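Long-range contacts in spore germination lipase LipC (Metagenome, PDB 6NKD), which is a GDSL-family lipase that probably hydrolyses ester bonds in lipids, as do relatives that take part in spore germination: residues M66-I77 against I121-R132; Y5-T13 against F25-M33. One frame throughout, in Å; residues are numbered along the deposited sequence.

In the fold
Contact 2 (Y5-T13 against F25-M33) closes before contact 1 (M66-I77 against I121-R132) opens along the chain, and their centres lie about 15 Å apart. Both are built on the parallel sheet, strand order 2-1-3-4-5, of an SGNH-hydrolase α/β/α sandwich, where strands 3-9 and 74-77 are neighbours. T76 O accepts a probable hydrogen bond from L8 N at 2.9 Å. Helices 63-71 and 98-122 of contact 1 lie over one face of the sheet and helix 25-37 of contact 2 over the other. Contact 2 carries the probable nucleophile, S11, whereas contact 1 is away from the annotated sites.

Contact 1 (M66-I77 against I121-R132); sequences MEQVKKADVITI and IKGEKDTRYLVR
I75 pairs with V131 in parallel, and the backbone bonds run to the residues flanking V131. I75 N donates to L130 O at 2.6 Å with a bent N-H...O angle of 142°, while R132 N reaches I75 O at 2.8 Å and 166°. The strands close a right-handed β-α-β crossover whose connection is mostly helical, through 81-94 and 98-122.

On the sheet, V131 CG2 meets I75 CB on one face and V74 CG2 lies alongside L130 CB on the other. Between the helices, I121 carries the contact: with CG1 anti to its carbonyl carbon (chi1 -68°), CG1 and CD1 both pack on CG of the selenomethionine M66, at 3.6 Å, and CD1 goes on to V69 CG1 at 4.1 Å. M66 bends at its selenium, bringing CE back onto I121 CG2 at 3.7 Å. An alanine here would lose both branches and is likely to leave M66 and V69 facing a gap between helix 63-71 and the end of helix 98-122.

K122 reaches past the end of helix 63-71 toward A72 O (a weak bond, NZ uncertainly placed), with D126 its partner within 121-132. The buried R132 guanidinium leads away from 66-77, L130 CD2 over one face, and NH1 bonds P164 O. A backbone-bonded parallel strand pair and a hydrocarbon seam between the helices thus join the segments, while the buried arginine's charge is met outside them.

Contact 2 (Y5-T13 against F25-M33); sequences YTALGDSLT and FVQRYKRKM. With SO4 (sulfate ion), chain D.
Y5 packs its ring into the helix 25-33 surface, gripped by three residues one helical turn or so apart. M33 CE lies over one ring face, 4.0 Å from the centroid, a CH-pi contact made by a selenomethionine methyl whose chain bends at chi3 (-53°). Y29 turns its edge to the face of Y5 in a T-shaped pair, centroids 5.6 Å apart and planes at 83°, while V26 O meets the Y5 ring edge at CE2. The Y5 hydroxyl is hydrogen-bonded to T76.

Further along, V26 CG1 meets T13 CG2 at 3.8 Å, and F25 brings its ring edge to L12 O, CE2 being 3.3 Å away. Here strand 3-9 turns into helix 11-14 through G9-D10-S11-L12, the family's GDSL motif: D10 caps the helix, L12 N bonding weakly to D10 OD2, and S11 is the probable nucleophile.

Away from the Y5 ring the contact loosens: K30 only borders the ring obliquely before its chain leads off to a salt bridge with E34, and the exposed R31 holds sulfate O4 through NH2 at 2.9 Å. Q68 of the second subunit also binds this sulfate, probably from the crystallisation liquor.

Contact 1 (M66-I77 against I121-R132)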
loop_
_atom_site.group_PDB
_atom_site.type_symbol
_atom_site.label_atom_id
_atom_site.label_comp_id
_atom_site.label_asym_id
_atom_site.label_seq_id
_atom_site.Cartn_x
_atom_site.Cartn_y
_atom_site.Cartn_z
HETATM N N MSE A 66 -8.064 15.231 -20.637
HETATM C CA MSE A 66 -8.035 16.418 -21.482
HETATM C C MSE A 66 -8.805 17.558 -20.832
HETATM O O MSE A 66 -8.468 18.728 -21.010
HETATM C CB MSE A 66 -8.610 16.121 -22.867
HETATM C CG MSE A 66 -7.665 16.495 -23.990
HETATM SE SE MSE A 66 -8.463 16.465 -25.764
HETATM C CE MSE A 66 -9.174 18.281 -25.806
ATOM N N GLU A 67 -9.847 17.201 -20.078
ATOM C CA GLU A 67 -10.601 18.203 -19.330
ATOM C C GLU A 67 -9.704 18.926 -18.332
ATOM O O GLU A 67 -9.674 20.162 -18.288
ATOM C CB GLU A 67 -11.780 17.542 -18.613
ATOM C CG GLU A 67 -12.951 17.186 -19.515
ATOM C CD GLU A 67 -13.959 18.311 -19.629
ATOM O OE1 GLU A 67 -13.876 19.265 -18.829
ATOM O OE2 GLU A 67 -14.835 18.240 -20.518
ATOM N N GLN A 68 -8.953 18.167 -17.530
ATOM C CA GLN A 68 -8.136 18.778 -16.487
ATOM C C GLN A 68 -6.906 19.470 -17.060
ATOM O O GLN A 68 -6.401 20.425 -16.459
ATOM C CB GLN A 68 -7.725 17.722 -15.461
ATOM C CG GLN A 68 -8.888 16.908 -14.922
ATOM C CD GLN A 68 -9.984 17.775 -14.331
ATOM O OE1 GLN A 68 -9.713 18.726 -13.597
ATOM N NE2 GLN A 68 -11.231 17.452 -14.655
ATOM N N VAL A 69 -6.406 19.007 -18.208
ATOM C CA VAL A 69 -5.266 19.669 -18.833
ATOM C C VAL A 69 -5.691 20.998 -19.444
ATOM O O VAL A 69 -4.963 21.996 -19.365
ATOM C CB VAL A 69 -4.616 18.742 -19.876
ATOM C CG1 VAL A 69 -3.611 19.506 -20.727
ATOM C CG2 VAL A 69 -3.940 17.565 -19.187
ATOM N N LYS A 70 -6.879 21.038 -20.052
ATOM C CA LYS A 70 -7.360 22.278 -20.656
ATOM C C LYS A 70 -7.587 23.353 -19.602
ATOM O O LYS A 70 -7.271 24.529 -19.824
ATOM C CB LYS A 70 -8.646 22.013 -21.439
ATOM C CG LYS A 70 -9.224 23.244 -22.115
ATOM C CD LYS A 70 -10.542 22.928 -22.799
ATOM C CE LYS A 70 -11.078 24.139 -23.543
ATOM N NZ LYS A 70 -10.142 24.582 -24.613
ATOM N N LYS A 71 -8.134 22.972 -18.447
ATOM C CA LYS A 71 -8.367 23.915 -17.361
ATOM C C LYS A 71 -7.104 24.250 -16.582
ATOM O O LYS A 71 -7.115 25.202 -15.797
ATOM C CB LYS A 71 -9.415 23.358 -16.394
ATOM C CG LYS A 71 -10.739 22.990 -17.040
ATOM C CD LYS A 71 -11.689 22.333 -16.042
ATOM C CE LYS A 71 -11.143 21.005 -15.527
ATOM N NZ LYS A 71 -10.339 21.145 -14.280
ATOM N N ALA A 72 -6.023 23.499 -16.780
ATOM C CA ALA A 72 -4.833 23.663 -15.957
ATOM C C ALA A 72 -4.104 24.956 -16.298
ATOM O O ALA A 72 -3.810 25.230 -17.465
ATOM C CB ALA A 72 -3.896 22.471 -16.140
ATOM N N ASP A 73 -3.817 25.750 -15.269
ATOM C CA ASP A 73 -2.955 26.915 -15.412
ATOM C C ASP A 73 -1.481 26.563 -15.276
ATOM O O ASP A 73 -0.631 27.293 -15.799
ATOM C CB ASP A 73 -3.321 27.974 -14.368
ATOM C CG ASP A 73 -4.805 28.285 -14.349
ATOM O OD1 ASP A 73 -5.406 28.403 -15.438
ATOM O OD2 ASP A 73 -5.373 28.404 -13.243
ATOM N N VAL A 74 -1.168 25.471 -14.581
ATOM C CA VAL A 74 0.195 24.987 -14.401
ATOM C C VAL A 74 0.189 23.482 -14.632
ATOM O O VAL A 74 -0.698 22.780 -14.134
ATOM C CB VAL A 74 0.744 25.317 -12.999
ATOM C CG1 VAL A 74 2.136 24.731 -12.816
ATOM C CG2 VAL A 74 0.766 26.822 -12.767
ATOM N N ILE A 75 1.166 22.991 -15.392
ATOM C CA ILE A 75 1.300 21.570 -15.689
ATOM C C ILE A 75 2.733 21.149 -15.394
ATOM O O ILE A 75 3.681 21.809 -15.834
ATOM C CB ILE A 75 0.941 21.249 -17.153
ATOM C CG1 ILE A 75 -0.459 21.761 -17.493
ATOM C CG2 ILE A 75 1.035 19.751 -17.408
ATOM C CD1 ILE A 75 -0.884 21.471 -18.915
ATOM N N THR A 76 2.890 20.057 -14.651
ATOM C CA THR A 76 4.195 19.469 -14.382
ATOM C C THR A 76 4.227 18.047 -14.920
ATOM O O THR A 76 3.247 17.305 -14.797
ATOM C CB THR A 76 4.521 19.470 -12.885
ATOM O OG1 THR A 76 3.463 18.829 -12.161
ATOM C CG2 THR A 76 4.697 20.892 -12.380
ATOM N N ILE A 77 5.353 17.671 -15.523
ATOM C CA ILE A 77 5.510 16.364 -16.148
ATOM C C ILE A 77 6.814 15.743 -15.668
ATOM O O ILE A 77 7.856 16.407 -15.653
ATOM C CB ILE A 77 5.491 16.455 -17.686
ATOM C CG1 ILE A 77 4.218 17.154 -18.168
ATOM C CG2 ILE A 77 5.597 15.068 -18.302
ATOM C CD1 ILE A 77 4.113 17.263 -19.670
ATOM N N ILE A 121 -4.670 20.934 -27.291
ATOM C CA ILE A 121 -5.822 20.838 -26.401
ATOM C C ILE A 121 -6.346 22.224 -26.054
ATOM O O ILE A 121 -7.558 22.470 -26.079
ATOM C CB ILE A 121 -5.448 20.042 -25.137
ATOM C CG1 ILE A 121 -5.194 18.574 -25.485
ATOM C CG2 ILE A 121 -6.535 20.169 -24.081
ATOM C CD1 ILE A 121 -4.388 17.834 -24.437
ATOM N N LYS A 122 -5.446 23.154 -25.732
ATOM C CA LYS A 122 -5.872 24.482 -25.310
ATOM C C LYS A 122 -6.178 25.384 -26.499
ATOM O O LYS A 122 -7.194 26.087 -26.501
ATOM C CB LYS A 122 -4.805 25.113 -24.416
ATOM C CG LYS A 122 -4.741 24.501 -23.028
ATOM C CD LYS A 122 -3.725 25.209 -22.153
ATOM C CE LYS A 122 -4.043 25.001 -20.683
ATOM N NZ LYS A 122 -5.325 25.656 -20.304
ATOM N N GLY A 123 -5.319 25.377 -27.514
ATOM C CA GLY A 123 -5.547 26.194 -28.689
ATOM C C GLY A 123 -4.771 27.494 -28.680
ATOM O O GLY A 123 -3.690 27.580 -28.089
ATOM N N GLU A 124 -5.319 28.518 -29.330
ATOM C CA GLU A 124 -4.654 29.807 -29.458
ATOM C C GLU A 124 -5.229 30.868 -28.530
ATOM O O GLU A 124 -4.594 31.912 -28.340
ATOM C CB GLU A 124 -4.734 30.305 -30.907
ATOM C CG GLU A 124 -4.237 29.310 -31.956
ATOM C CD GLU A 124 -5.264 28.242 -32.293
ATOM O OE1 GLU A 124 -4.929 27.312 -33.058
ATOM O OE2 GLU A 124 -6.404 28.329 -31.789
ATOM N N LYS A 125 -6.407 30.629 -27.951
ATOM C CA LYS A 125 -7.013 31.606 -27.054
ATOM C C LYS A 125 -6.224 31.731 -25.757
ATOM O O LYS A 125 -5.899 32.841 -25.320
ATOM C CB LYS A 125 -8.463 31.217 -26.763
ATOM C CG LYS A 125 -9.093 31.987 -25.616
ATOM C CD LYS A 125 -10.462 31.429 -25.264
ATOM C CE LYS A 125 -11.515 32.523 -25.264
ATOM N NZ LYS A 125 -12.235 32.608 -23.965
ATOM N N ASP A 126 -5.909 30.603 -25.127
ATOM C CA ASP A 126 -5.254 30.585 -23.822
ATOM C C ASP A 126 -3.778 30.246 -24.010
ATOM O O ASP A 126 -3.402 29.075 -24.103
ATOM C CB ASP A 126 -5.942 29.595 -22.887
ATOM C CG ASP A 126 -6.253 28.272 -23.561
ATOM O OD1 ASP A 126 -6.016 28.155 -24.781
ATOM O OD2 ASP A 126 -6.734 27.351 -22.868
ATOM N N THR A 127 -2.943 31.280 -24.071
ATOM C CA THR A 127 -1.498 31.124 -24.024
ATOM C C THR A 127 -0.939 31.416 -22.638
ATOM O O THR A 127 0.282 31.495 -22.473
ATOM C CB THR A 127 -0.829 32.029 -25.061
ATOM O OG1 THR A 127 -1.692 33.133 -25.359
ATOM C CG2 THR A 127 -0.535 31.252 -26.337
ATOM N N ARG A 128 -1.808 31.573 -21.643
ATOM C CA ARG A 128 -1.410 31.865 -20.274
ATOM C C ARG A 128 -1.059 30.614 -19.481
ATOM O O ARG A 128 -0.758 30.717 -18.287
ATOM C CB ARG A 128 -2.530 32.632 -19.562
ATOM C CG ARG A 128 -2.058 33.807 -18.725
ATOM C CD ARG A 128 -3.241 34.624 -18.231
ATOM N NE ARG A 128 -2.833 35.700 -17.334
ATOM C CZ ARG A 128 -2.592 36.949 -17.722
ATOM N NH1 ARG A 128 -2.718 37.287 -18.997
ATOM N NH2 ARG A 128 -2.226 37.861 -16.832
ATOM N N TYR A 129 -1.094 29.442 -20.109
ATOM C CA TYR A 129 -0.751 28.201 -19.433
ATOM C C TYR A 129 0.741 28.157 -19.108
ATOM O O TYR A 129 1.547 28.944 -19.613
ATOM C CB TYR A 129 -1.152 26.990 -20.281
ATOM C CG TYR A 129 -0.408 26.810 -21.596
ATOM C CD1 TYR A 129 -0.027 27.901 -22.371
ATOM C CD2 TYR A 129 -0.100 25.540 -22.067
ATOM C CE1 TYR A 129 0.645 27.733 -23.567
ATOM C CE2 TYR A 129 0.572 25.363 -23.265
ATOM C CZ TYR A 129 0.941 26.462 -24.009
ATOM O OH TYR A 129 1.608 26.293 -25.201
ATOM N N LEU A 130 1.105 27.211 -18.244
ATOM C CA LEU A 130 2.466 27.089 -17.743
ATOM C C LEU A 130 2.829 25.617 -17.638
ATOM O O LEU A 130 2.069 24.829 -17.069
ATOM C CB LEU A 130 2.608 27.765 -16.377
ATOM C CG LEU A 130 3.837 28.648 -16.172
ATOM C CD1 LEU A 130 3.770 29.871 -17.077
ATOM C CD2 LEU A 130 3.947 29.052 -14.714
ATOM N N VAL A 131 3.987 25.251 -18.183
ATOM C CA VAL A 131 4.463 23.872 -18.165
ATOM C C VAL A 131 5.867 23.860 -17.579
ATOM O O VAL A 131 6.761 24.550 -18.084
ATOM C CB VAL A 131 4.459 23.236 -19.565
ATOM C CG1 VAL A 131 5.054 21.838 -19.508
ATOM C CG2 VAL A 131 3.047 23.195 -20.130
ATOM N N ARG A 132 6.060 23.082 -16.519
ATOM C CA ARG A 132 7.364 22.891 -15.892
ATOM C C ARG A 132 7.669 21.399 -15.893
ATOM O O ARG A 132 7.099 20.644 -15.099
ATOM C CB ARG A 132 7.387 23.452 -14.469
ATOM C CG ARG A 132 7.732 24.933 -14.362
ATOM C CD ARG A 132 6.555 25.827 -14.713
ATOM N NE ARG A 132 6.862 27.239 -14.492
ATOM C CZ ARG A 132 7.270 28.073 -15.443
ATOM N NH1 ARG A 132 7.416 27.643 -16.688
ATOM N NH2 ARG A 132 7.527 29.342 -15.150
#

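Contact 2 (Y5-T13 against F25-M33)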
loop_
_atom_site.group_PDB
_atom_site.type_symbol
_atom_site.label_atom_id
_atom_site.label_comp_id
_atom_site.label_asym_id
_atom_site.label_seq_id
_atom_site.Cartn_x
_atom_site.Cartn_y
_atom_site.Cartn_z
ATOM N N TYR A 5 -4.119 23.283 -11.072
ATOM C CA TYR A 5 -2.780 22.760 -11.327
ATOM C C TYR A 5 -2.884 21.251 -11.503
ATOM O O TYR A 5 -3.227 20.532 -10.558
ATOM C CB TYR A 5 -1.828 23.128 -10.188
ATOM C CG TYR A 5 -0.575 22.284 -10.105
ATOM C CD1 TYR A 5 0.233 22.085 -11.217
ATOM C CD2 TYR A 5 -0.189 21.704 -8.904
ATOM C CE1 TYR A 5 1.379 21.315 -11.140
ATOM C CE2 TYR A 5 0.957 20.935 -8.816
ATOM C CZ TYR A 5 1.738 20.744 -9.936
ATOM O OH TYR A 5 2.880 19.980 -9.851
ATOM N N THR A 6 -2.595 20.774 -12.711
ATOM C CA THR A 6 -2.577 19.348 -12.996
ATOM C C THR A 6 -1.138 18.849 -13.023
ATOM O O THR A 6 -0.210 19.586 -13.367
ATOM C CB THR A 6 -3.281 19.035 -14.323
ATOM O OG1 THR A 6 -3.686 17.661 -14.340
ATOM C CG2 THR A 6 -2.363 19.292 -15.511
ATOM N N ALA A 7 -0.957 17.591 -12.628
ATOM C CA ALA A 7 0.369 16.998 -12.540
ATOM C C ALA A 7 0.337 15.603 -13.140
ATOM O O ALA A 7 -0.514 14.786 -12.775
ATOM C CB ALA A 7 0.860 16.941 -11.089
ATOM N N LEU A 8 1.263 15.338 -14.056
ATOM C CA LEU A 8 1.356 14.061 -14.741
ATOM C C LEU A 8 2.773 13.526 -14.607
ATOM O O LEU A 8 3.735 14.295 -14.555
ATOM C CB LEU A 8 0.993 14.199 -16.225
ATOM C CG LEU A 8 -0.120 15.197 -16.548
ATOM C CD1 LEU A 8 0.070 15.774 -17.941
ATOM C CD2 LEU A 8 -1.484 14.541 -16.416
ATOM N N GLY A 9 2.897 12.207 -14.543
ATOM C CA GLY A 9 4.219 11.611 -14.527
ATOM C C GLY A 9 4.203 10.234 -13.887
ATOM O O GLY A 9 3.173 9.563 -13.842
ATOM N N ASP A 10 5.378 9.842 -13.397
ATOM C CA ASP A 10 5.598 8.498 -12.880
ATOM C C ASP A 10 5.619 8.485 -11.357
ATOM O O ASP A 10 4.770 9.110 -10.714
ATOM C CB ASP A 10 6.902 7.927 -13.449
ATOM C CG ASP A 10 8.089 8.859 -13.253
ATOM O OD1 ASP A 10 9.227 8.447 -13.566
ATOM O OD2 ASP A 10 7.890 9.995 -12.770
ATOM N N SER A 11 6.584 7.774 -10.770
ATOM C CA SER A 11 6.618 7.625 -9.319
ATOM C C SER A 11 6.967 8.934 -8.620
ATOM O O SER A 11 6.581 9.135 -7.463
ATOM C CB SER A 11 7.611 6.532 -8.924
ATOM O OG SER A 11 8.886 6.767 -9.494
ATOM N N LEU A 12 7.690 9.828 -9.297
ATOM C CA LEU A 12 8.032 11.108 -8.682
ATOM C C LEU A 12 6.786 11.947 -8.434
ATOM O O LEU A 12 6.633 12.544 -7.362
ATOM C CB LEU A 12 9.024 11.871 -9.561
ATOM C CG LEU A 12 10.357 11.196 -9.902
ATOM C CD1 LEU A 12 11.356 12.221 -10.424
ATOM C CD2 LEU A 12 10.918 10.451 -8.702
ATOM N N THR A 13 5.880 12.001 -9.416
ATOM C CA THR A 13 4.627 12.726 -9.232
ATOM C C THR A 13 3.741 12.045 -8.195
ATOM O O THR A 13 2.969 12.717 -7.502
ATOM C CB THR A 13 3.894 12.853 -10.570
ATOM O OG1 THR A 13 4.772 13.427 -11.545
ATOM C CG2 THR A 13 2.662 13.741 -10.434
ATOM N N PHE A 25 6.673 16.199 -4.029
ATOM C CA PHE A 25 7.037 17.513 -4.548
ATOM C C PHE A 25 5.854 18.260 -5.148
ATOM O O PHE A 25 5.890 19.493 -5.206
ATOM C CB PHE A 25 8.165 17.396 -5.588
ATOM C CG PHE A 25 7.692 17.110 -6.995
ATOM C CD1 PHE A 25 7.404 18.147 -7.875
ATOM C CD2 PHE A 25 7.566 15.807 -7.448
ATOM C CE1 PHE A 25 6.974 17.887 -9.169
ATOM C CE2 PHE A 25 7.143 15.540 -8.744
ATOM C CZ PHE A 25 6.848 16.583 -9.603
ATOM N N VAL A 26 4.807 17.555 -5.585
ATOM C CA VAL A 26 3.731 18.228 -6.306
ATOM C C VAL A 26 2.860 19.039 -5.352
ATOM O O VAL A 26 2.356 20.106 -5.715
ATOM C CB VAL A 26 2.902 17.219 -7.126
ATOM C CG1 VAL A 26 3.810 16.322 -7.940
ATOM C CG2 VAL A 26 1.980 16.393 -6.239
ATOM N N GLN A 27 2.674 18.560 -4.121
ATOM C CA GLN A 27 1.856 19.283 -3.157
ATOM C C GLN A 27 2.657 20.285 -2.340
ATOM O O GLN A 27 2.079 21.259 -1.842
ATOM C CB GLN A 27 1.137 18.309 -2.216
ATOM C CG GLN A 27 1.910 17.046 -1.901
ATOM C CD GLN A 27 1.614 15.921 -2.874
ATOM O OE1 GLN A 27 2.494 15.128 -3.211
ATOM N NE2 GLN A 27 0.369 15.843 -3.328
ATOM N N ARG A 28 3.964 20.072 -2.185
ATOM C CA ARG A 28 4.814 21.130 -1.649
ATOM C C ARG A 28 4.931 22.279 -2.640
ATOM O O ARG A 28 5.009 23.447 -2.242
ATOM C CB ARG A 28 6.193 20.572 -1.299
ATOM C CG ARG A 28 6.169 19.493 -0.232
ATOM C CD ARG A 28 7.500 18.765 -0.145
ATOM N NE ARG A 28 7.397 17.545 0.648
ATOM C CZ ARG A 28 7.726 17.455 1.932
ATOM N NH1 ARG A 28 7.597 16.300 2.575
ATOM N NH2 ARG A 28 8.192 18.517 2.574
ATOM N N TYR A 29 4.942 21.967 -3.938
ATOM C CA TYR A 29 4.932 23.009 -4.958
ATOM C C TYR A 29 3.578 23.700 -5.029
ATOM O O TYR A 29 3.506 24.892 -5.350
ATOM C CB TYR A 29 5.313 22.409 -6.315
ATOM C CG TYR A 29 5.294 23.371 -7.484
ATOM C CD1 TYR A 29 5.837 24.646 -7.377
ATOM C CD2 TYR A 29 4.757 22.990 -8.708
ATOM C CE1 TYR A 29 5.827 25.520 -8.452
ATOM C CE2 TYR A 29 4.746 23.854 -9.787
ATOM C CZ TYR A 29 5.281 25.117 -9.654
ATOM O OH TYR A 29 5.271 25.979 -10.728
ATOM N N LYS A 30 2.498 22.975 -4.728
ATOM C CA LYS A 30 1.177 23.593 -4.703
ATOM C C LYS A 30 1.062 24.603 -3.568
ATOM O O LYS A 30 0.492 25.686 -3.748
ATOM C CB LYS A 30 0.100 22.514 -4.583
ATOM C CG LYS A 30 -1.209 22.988 -3.965
ATOM C CD LYS A 30 -2.236 21.867 -3.942
ATOM C CE LYS A 30 -3.208 22.022 -2.784
ATOM N NZ LYS A 30 -3.913 23.330 -2.811
ATOM N N ARG A 31 1.606 24.273 -2.394
ATOM C CA ARG A 31 1.534 25.193 -1.264
ATOM C C ARG A 31 2.346 26.455 -1.525
ATOM O O ARG A 31 1.907 27.562 -1.192
ATOM C CB ARG A 31 2.012 24.496 0.010
ATOM C CG ARG A 31 2.137 25.417 1.211
ATOM C CD ARG A 31 2.306 24.627 2.498
ATOM N NE ARG A 31 1.123 23.829 2.802
ATOM C CZ ARG A 31 0.964 23.123 3.916
ATOM N NH1 ARG A 31 1.916 23.115 4.840
ATOM N NH2 ARG A 31 -0.148 22.426 4.110
ATOM N N LYS A 32 3.530 26.311 -2.124
ATOM C CA LYS A 32 4.343 27.480 -2.435
ATOM C C LYS A 32 3.732 28.300 -3.564
ATOM O O LYS A 32 3.891 29.525 -3.593
ATOM C CB LYS A 32 5.764 27.049 -2.796
ATOM C CG LYS A 32 6.449 26.253 -1.704
ATOM C CD LYS A 32 7.864 25.879 -2.087
ATOM C CE LYS A 32 8.470 24.965 -1.041
ATOM N NZ LYS A 32 9.798 25.453 -0.590
HETATM N N MSE A 33 3.036 27.647 -4.489
HETATM C CA MSE A 33 2.341 28.338 -5.567
HETATM C C MSE A 33 1.257 29.243 -4.998
HETATM O O MSE A 33 1.094 30.381 -5.436
HETATM C CB MSE A 33 1.735 27.332 -6.546
HETATM C CG MSE A 33 1.142 27.949 -7.796
HETATM SE SE MSE A 33 0.203 26.624 -8.871
HETATM C CE MSE A 33 1.627 25.306 -9.040
HETATM S S SO4 D . -2.377 23.430 1.242
HETATM O O1 SO4 D . -3.571 23.142 0.453
HETATM O O2 SO4 D . -1.255 22.656 0.719
HETATM O O3 SO4 D . -2.064 24.853 1.154
HETATM O O4 SO4 D . -2.611 23.069 2.636
#